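GCN5-related N-acetyltransferase:Aminotransferase, class-II (Rhodopseudomonas palustris, PDB 2FIW) binds acetyl coenzyme A and probably transfers its acetyl group to an amino group of a substrate, as GNAT-family enzymes do. Local coordinates at residues 36-48 with 144-156. Numbering follows the deposited sequence. Where two conformers were deposited one is given.
Sequences DYSEEQQEAWASA and VSINGEWLANTTM
Leu-151 presses its CD2 against both Trp-45 and Tyr-37, 3.8 Å from CE3 of the first and at similar range from CD2 of the second. The leucine crosses each of them at about a right angle, while its other methyl, CD1, rests against CB and the carbonyl oxygen of Gln-41. CZ3 of Trp-45 in turn lies 3.8 Å above the Tyr-37 ring plane, over the outer part of the ring. One turn along the helix, Ala-44 puts its CB 3.5 Å from CG of Glu-149, and Ile-146 lays CG2 against the Ala-44 carbonyl oxygen.

Helix 39-46 runs nearly perpendicular to strand 149-156, at 97°, over the end of the hairpin that closes through a type I' turn, Ile-146 to Glu-149. In this GNAT fold the hairpin is the edge of the mixed sheet, 137-146 outermost and 149-159 next in; Trp-45 also touches the bound acetyl coenzyme A, and its NE1 bonds to Tyr-89.

Farther out, Tyr-37 OH donates to Ala-152 O over 2.5 Å, tilted 28° from the carbonyl plane, and accepts a hydrogen bond from the backbone N of Asp-125. Gln-41, its chain stretched straight out (chi2 179°), carries its amide across to the strand, where NE2 reaches Trp-150 O at 2.8 Å, nearly straight and in the plane of both groups. Its second NE2 proton goes to a water that also accepts from Ala-152 N, and OE1 accepts from Ser-38 N at 2.8 Å, which fixes the amide's rotation. With an alanine here, Trp-150 O and Ser-38 N would probably lose their mates, and the water one of its two protein donors. Beyond these bonds, OE1 of Glu-40 comes within 3.0 Å of OE1 of Glu-149, a closeness of like charges that may favour protonation of one.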
loop_
_atom_site.group_PDB
_atom_site.type_symbol
_atom_site.label_atom_id
_atom_site.label_comp_id
_atom_site.label_asym_id
_atom_site.label_seq_id
_atom_site.Cartn_x
_atom_site.Cartn_y
_atom_site.Cartn_z
ATOM N N ASP A 36 12.786 -9.941 2.704
ATOM C CA ASP A 36 12.200 -9.974 4.032
ATOM C C ASP A 36 11.159 -11.073 4.226
ATOM O O ASP A 36 10.748 -11.339 5.355
ATOM C CB ASP A 36 11.653 -8.606 4.423
ATOM C CG ASP A 36 12.677 -7.513 4.256
ATOM O OD1 ASP A 36 13.436 -7.246 5.206
ATOM O OD2 ASP A 36 12.740 -6.934 3.146
ATOM N N TYR A 37 10.745 -11.705 3.135
ATOM C CA TYR A 37 9.708 -12.724 3.207
ATOM C C TYR A 37 10.074 -13.904 2.340
ATOM O O TYR A 37 10.483 -13.721 1.194
ATOM C CB TYR A 37 8.309 -12.157 2.829
ATOM C CG TYR A 37 7.866 -11.074 3.776
ATOM C CD1 TYR A 37 8.136 -9.724 3.511
ATOM C CD2 TYR A 37 7.246 -11.396 4.983
ATOM C CE1 TYR A 37 7.762 -8.721 4.420
ATOM C CE2 TYR A 37 6.880 -10.406 5.894
ATOM C CZ TYR A 37 7.126 -9.079 5.605
ATOM O OH TYR A 37 6.748 -8.124 6.518
ATOM N N SER A 38 9.926 -15.113 2.884
ATOM C CA SER A 38 10.211 -16.321 2.112
ATOM C C SER A 38 9.082 -16.646 1.132
ATOM O O SER A 38 7.969 -16.176 1.288
ATOM C CB SER A 38 10.593 -17.513 3.016
ATOM O OG SER A 38 9.558 -17.909 3.909
ATOM N N GLU A 39 9.440 -17.432 0.122
ATOM C CA GLU A 39 8.565 -17.956 -0.925
ATOM C C GLU A 39 7.095 -18.228 -0.526
ATOM O O GLU A 39 6.158 -17.814 -1.225
ATOM C CB GLU A 39 9.221 -19.220 -1.508
ATOM C CG GLU A 39 9.813 -20.207 -0.454
ATOM C CD GLU A 39 11.324 -20.030 -0.132
ATOM O OE1 GLU A 39 11.852 -18.887 -0.063
ATOM O OE2 GLU A 39 11.976 -21.077 0.092
ATOM N N GLU A 40 6.909 -18.914 0.595
ATOM C CA GLU A 40 5.603 -19.326 1.081
ATOM C C GLU A 40 4.819 -18.184 1.732
ATOM O O GLU A 40 3.593 -18.126 1.630
ATOM C CB GLU A 40 5.758 -20.465 2.081
ATOM C CG GLU A 40 5.935 -21.838 1.477
ATOM C CD GLU A 40 5.685 -22.948 2.508
ATOM O OE1 GLU A 40 4.659 -22.877 3.225
ATOM O OE2 GLU A 40 6.511 -23.885 2.600
ATOM N N GLN A 41 5.538 -17.312 2.435
ATOM C CA GLN A 41 4.970 -16.096 2.996
ATOM C C GLN A 41 4.413 -15.196 1.887
ATOM O O GLN A 41 3.268 -14.733 1.966
ATOM C CB GLN A 41 6.018 -15.348 3.802
ATOM C CG GLN A 41 6.399 -16.045 5.099
ATOM C CD GLN A 41 7.452 -15.293 5.853
ATOM O OE1 GLN A 41 8.536 -15.022 5.333
ATOM N NE2 GLN A 41 7.143 -14.938 7.091
ATOM N N GLN A 42 5.216 -14.983 0.843
ATOM C CA GLN A 42 4.809 -14.187 -0.325
ATOM C C GLN A 42 3.579 -14.758 -1.022
ATOM O O GLN A 42 2.737 -14.002 -1.501
ATOM C CB GLN A 42 5.957 -14.081 -1.333
ATOM C CG GLN A 42 7.204 -13.378 -0.821
ATOM C CD GLN A 42 8.353 -13.468 -1.810
ATOM O OE1 GLN A 42 8.608 -14.525 -2.386
ATOM N NE2 GLN A 42 9.051 -12.362 -2.010
ATOM N N GLU A 43 3.481 -16.083 -1.064
ATOM C CA GLU A 43 2.364 -16.765 -1.713
ATOM C C GLU A 43 1.059 -16.594 -0.943
ATOM O O GLU A 43 0.007 -16.408 -1.548
ATOM C CB GLU A 43 2.678 -18.258 -1.929
ATOM C CG GLU A 43 3.669 -18.528 -3.070
ATOM C CD GLU A 43 4.362 -19.900 -3.001
ATOM O OE1 GLU A 43 4.024 -20.739 -2.126
ATOM O OE2 GLU A 43 5.262 -20.129 -3.840
ATOM N N ALA A 44 1.132 -16.663 0.385
ATOM C CA ALA A 44 -0.033 -16.458 1.244
ATOM C C ALA A 44 -0.509 -15.005 1.216
ATOM O O ALA A 44 -1.694 -14.742 1.095
ATOM C CB ALA A 44 0.276 -16.877 2.659
ATOM N N TRP A 45 0.437 -14.079 1.340
ATOM C CA TRP A 45 0.179 -12.646 1.214
ATOM C C TRP A 45 -0.543 -12.338 -0.116
ATOM O O TRP A 45 -1.632 -11.778 -0.089
ATOM C CB TRP A 45 1.502 -11.892 1.316
ATOM C CG TRP A 45 1.431 -10.409 1.394
ATOM C CD1 TRP A 45 0.314 -9.600 1.263
ATOM C CD2 TRP A 45 2.539 -9.534 1.568
ATOM N NE1 TRP A 45 0.676 -8.276 1.369
ATOM C CE2 TRP A 45 2.037 -8.206 1.553
ATOM C CE3 TRP A 45 3.914 -9.738 1.752
ATOM C CZ2 TRP A 45 2.875 -7.084 1.709
ATOM C CZ3 TRP A 45 4.741 -8.623 1.905
ATOM C CH2 TRP A 45 4.216 -7.314 1.876
ATOM N N ALA A 46 0.055 -12.718 -1.255
ATOM C CA ALA A 46 -0.543 -12.506 -2.577
ATOM C C ALA A 46 -1.875 -13.212 -2.790
ATOM O O ALA A 46 -2.698 -12.762 -3.585
ATOM C CB ALA A 46 0.410 -12.938 -3.662
ATOM N N SER A 47 -2.085 -14.326 -2.097
ATOM C CA SER A 47 -3.246 -15.156 -2.349
ATOM C C SER A 47 -4.510 -14.405 -1.963
ATOM O O SER A 47 -5.604 -14.884 -2.221
ATOM C CB SER A 47 -3.155 -16.516 -1.608
ATOM O OG SER A 47 -3.606 -16.408 -0.251
ATOM N N ALA A 48 -4.366 -13.233 -1.343
ATOM C CA ALA A 48 -5.534 -12.437 -0.972
ATOM C C ALA A 48 -6.313 -11.941 -2.201
ATOM O O ALA A 48 -7.532 -11.740 -2.139
ATOM C CB ALA A 48 -5.139 -11.287 -0.066
ATOM N N VAL A 144 1.134 -11.323 11.689
ATOM C CA VAL A 144 -0.214 -11.483 11.160
ATOM C C VAL A 144 -0.333 -12.891 10.564
ATOM O O VAL A 144 0.605 -13.400 9.942
ATOM C CB VAL A 144 -0.573 -10.341 10.116
ATOM C CG1 VAL A 144 0.335 -10.398 8.894
ATOM C CG2 VAL A 144 -2.035 -10.401 9.702
ATOM N N SER A 145 -1.482 -13.521 10.783
ATOM C CA SER A 145 -1.768 -14.818 10.197
ATOM C C SER A 145 -2.571 -14.597 8.915
ATOM O O SER A 145 -3.658 -14.038 8.958
ATOM C CB SER A 145 -2.527 -15.704 11.192
ATOM O OG SER A 145 -2.799 -16.981 10.631
ATOM N N ILE A 146 -2.002 -14.999 7.779
ATOM C CA ILE A 146 -2.629 -14.835 6.474
ATOM C C ILE A 146 -2.568 -16.173 5.782
ATOM O O ILE A 146 -1.477 -16.704 5.572
ATOM C CB ILE A 146 -1.884 -13.826 5.539
ATOM C CG1 ILE A 146 -1.796 -12.434 6.152
ATOM C CG2 ILE A 146 -2.582 -13.747 4.158
ATOM C CD1 ILE A 146 -0.912 -11.459 5.352
ATOM N N ASN A 147 -3.730 -16.710 5.414
ATOM C CA ASN A 147 -3.808 -17.963 4.666
ATOM C C ASN A 147 -2.895 -19.060 5.217
ATOM O O ASN A 147 -2.190 -19.751 4.463
ATOM C CB ASN A 147 -3.513 -17.720 3.185
ATOM C CG ASN A 147 -4.215 -18.710 2.298
ATOM O OD1 ASN A 147 -5.198 -19.330 2.712
ATOM N ND2 ASN A 147 -3.725 -18.875 1.073
ATOM N N GLY A 148 -2.893 -19.193 6.542
ATOM C CA GLY A 148 -2.124 -20.227 7.222
ATOM C C GLY A 148 -0.632 -19.971 7.357
ATOM O O GLY A 148 0.111 -20.862 7.766
ATOM N N GLU A 149 -0.187 -18.767 7.003
ATOM C CA GLU A 149 1.207 -18.369 7.184
ATOM C C GLU A 149 1.301 -17.265 8.215
ATOM O O GLU A 149 0.353 -16.508 8.379
ATOM C CB GLU A 149 1.811 -17.872 5.869
ATOM C CG GLU A 149 2.094 -18.966 4.867
ATOM C CD GLU A 149 3.447 -19.603 5.085
ATOM O OE1 GLU A 149 3.521 -20.832 5.027
ATOM O OE2 GLU A 149 4.438 -18.878 5.324
ATOM N N TRP A 150 2.444 -17.178 8.893
ATOM C CA TRP A 150 2.742 -16.056 9.758
ATOM C C TRP A 150 3.744 -15.102 9.074
ATOM O O TRP A 150 4.752 -15.540 8.493
ATOM C CB TRP A 150 3.269 -16.521 11.124
ATOM C CG TRP A 150 2.243 -17.252 12.020
ATOM C CD1 TRP A 150 0.886 -17.391 11.809
ATOM C CD2 TRP A 150 2.512 -17.895 13.277
ATOM N NE1 TRP A 150 0.309 -18.102 12.846
ATOM C CE2 TRP A 150 1.283 -18.420 13.758
ATOM C CE3 TRP A 150 3.676 -18.099 14.032
ATOM C CZ2 TRP A 150 1.190 -19.129 14.970
ATOM C CZ3 TRP A 150 3.575 -18.806 15.238
ATOM C CH2 TRP A 150 2.338 -19.307 15.690
ATOM N N LEU A 151 3.452 -13.803 9.149
ATOM C CA LEU A 151 4.260 -12.775 8.510
ATOM C C LEU A 151 4.439 -11.662 9.513
ATOM O O LEU A 151 3.468 -11.243 10.148
ATOM C CB LEU A 151 3.562 -12.234 7.253
ATOM C CG LEU A 151 3.714 -12.920 5.901
ATOM C CD1 LEU A 151 2.813 -14.138 5.747
ATOM C CD2 LEU A 151 3.383 -11.945 4.807
ATOM N N ALA A 152 5.673 -11.190 9.674
ATOM C CA ALA A 152 5.950 -10.073 10.576
ATOM C C ALA A 152 5.573 -8.749 9.910
ATOM O O ALA A 152 5.583 -8.640 8.678
ATOM C CB ALA A 152 7.399 -10.056 10.986
ATOM N N ASN A 153 5.206 -7.770 10.738
ATOM C CA ASN A 153 5.130 -6.376 10.330
ATOM C C ASN A 153 5.258 -5.489 11.546
ATOM O O ASN A 153 5.418 -5.984 12.651
ATOM C CB ASN A 153 3.872 -6.046 9.489
ATOM C CG ASN A 153 2.575 -6.231 10.249
ATOM O OD1 ASN A 153 2.428 -5.790 11.389
ATOM N ND2 ASN A 153 1.616 -6.871 9.600
ATOM N N THR A 154 5.227 -4.181 11.335
ATOM C CA THR A 154 5.387 -3.225 12.411
ATOM C C THR A 154 4.306 -2.160 12.292
ATOM O O THR A 154 4.110 -1.561 11.218
ATOM C CB THR A 154 6.782 -2.551 12.362
ATOM O OG1 THR A 154 7.777 -3.538 12.102
ATOM C CG2 THR A 154 7.124 -1.871 13.676
ATOM N N THR A 155 3.613 -1.937 13.402
ATOM C CA THR A 155 2.695 -0.816 13.538
ATOM C C THR A 155 3.540 0.438 13.702
ATOM O O THR A 155 4.439 0.481 14.525
ATOM C CB THR A 155 1.750 -1.004 14.743
ATOM O OG1 THR A 155 1.089 -2.266 14.626
ATOM C CG2 THR A 155 0.709 0.107 14.804
HETATM N N MSE A 156 3.267 1.430 12.865
HETATM C CA MSE A 156 4.016 2.678 12.831
HETATM C C MSE A 156 2.989 3.787 12.716
HETATM O O MSE A 156 2.033 3.669 11.950
HETATM C CB MSE A 156 4.959 2.729 11.622
HETATM C CG MSE A 156 5.799 1.478 11.420
HETATM SE SE MSE A 156 7.137 1.693 10.074
HETATM C CE MSE A 156 7.714 -0.063 9.974
HETATM O O HOH W 1 7.739 -12.866 8.488
#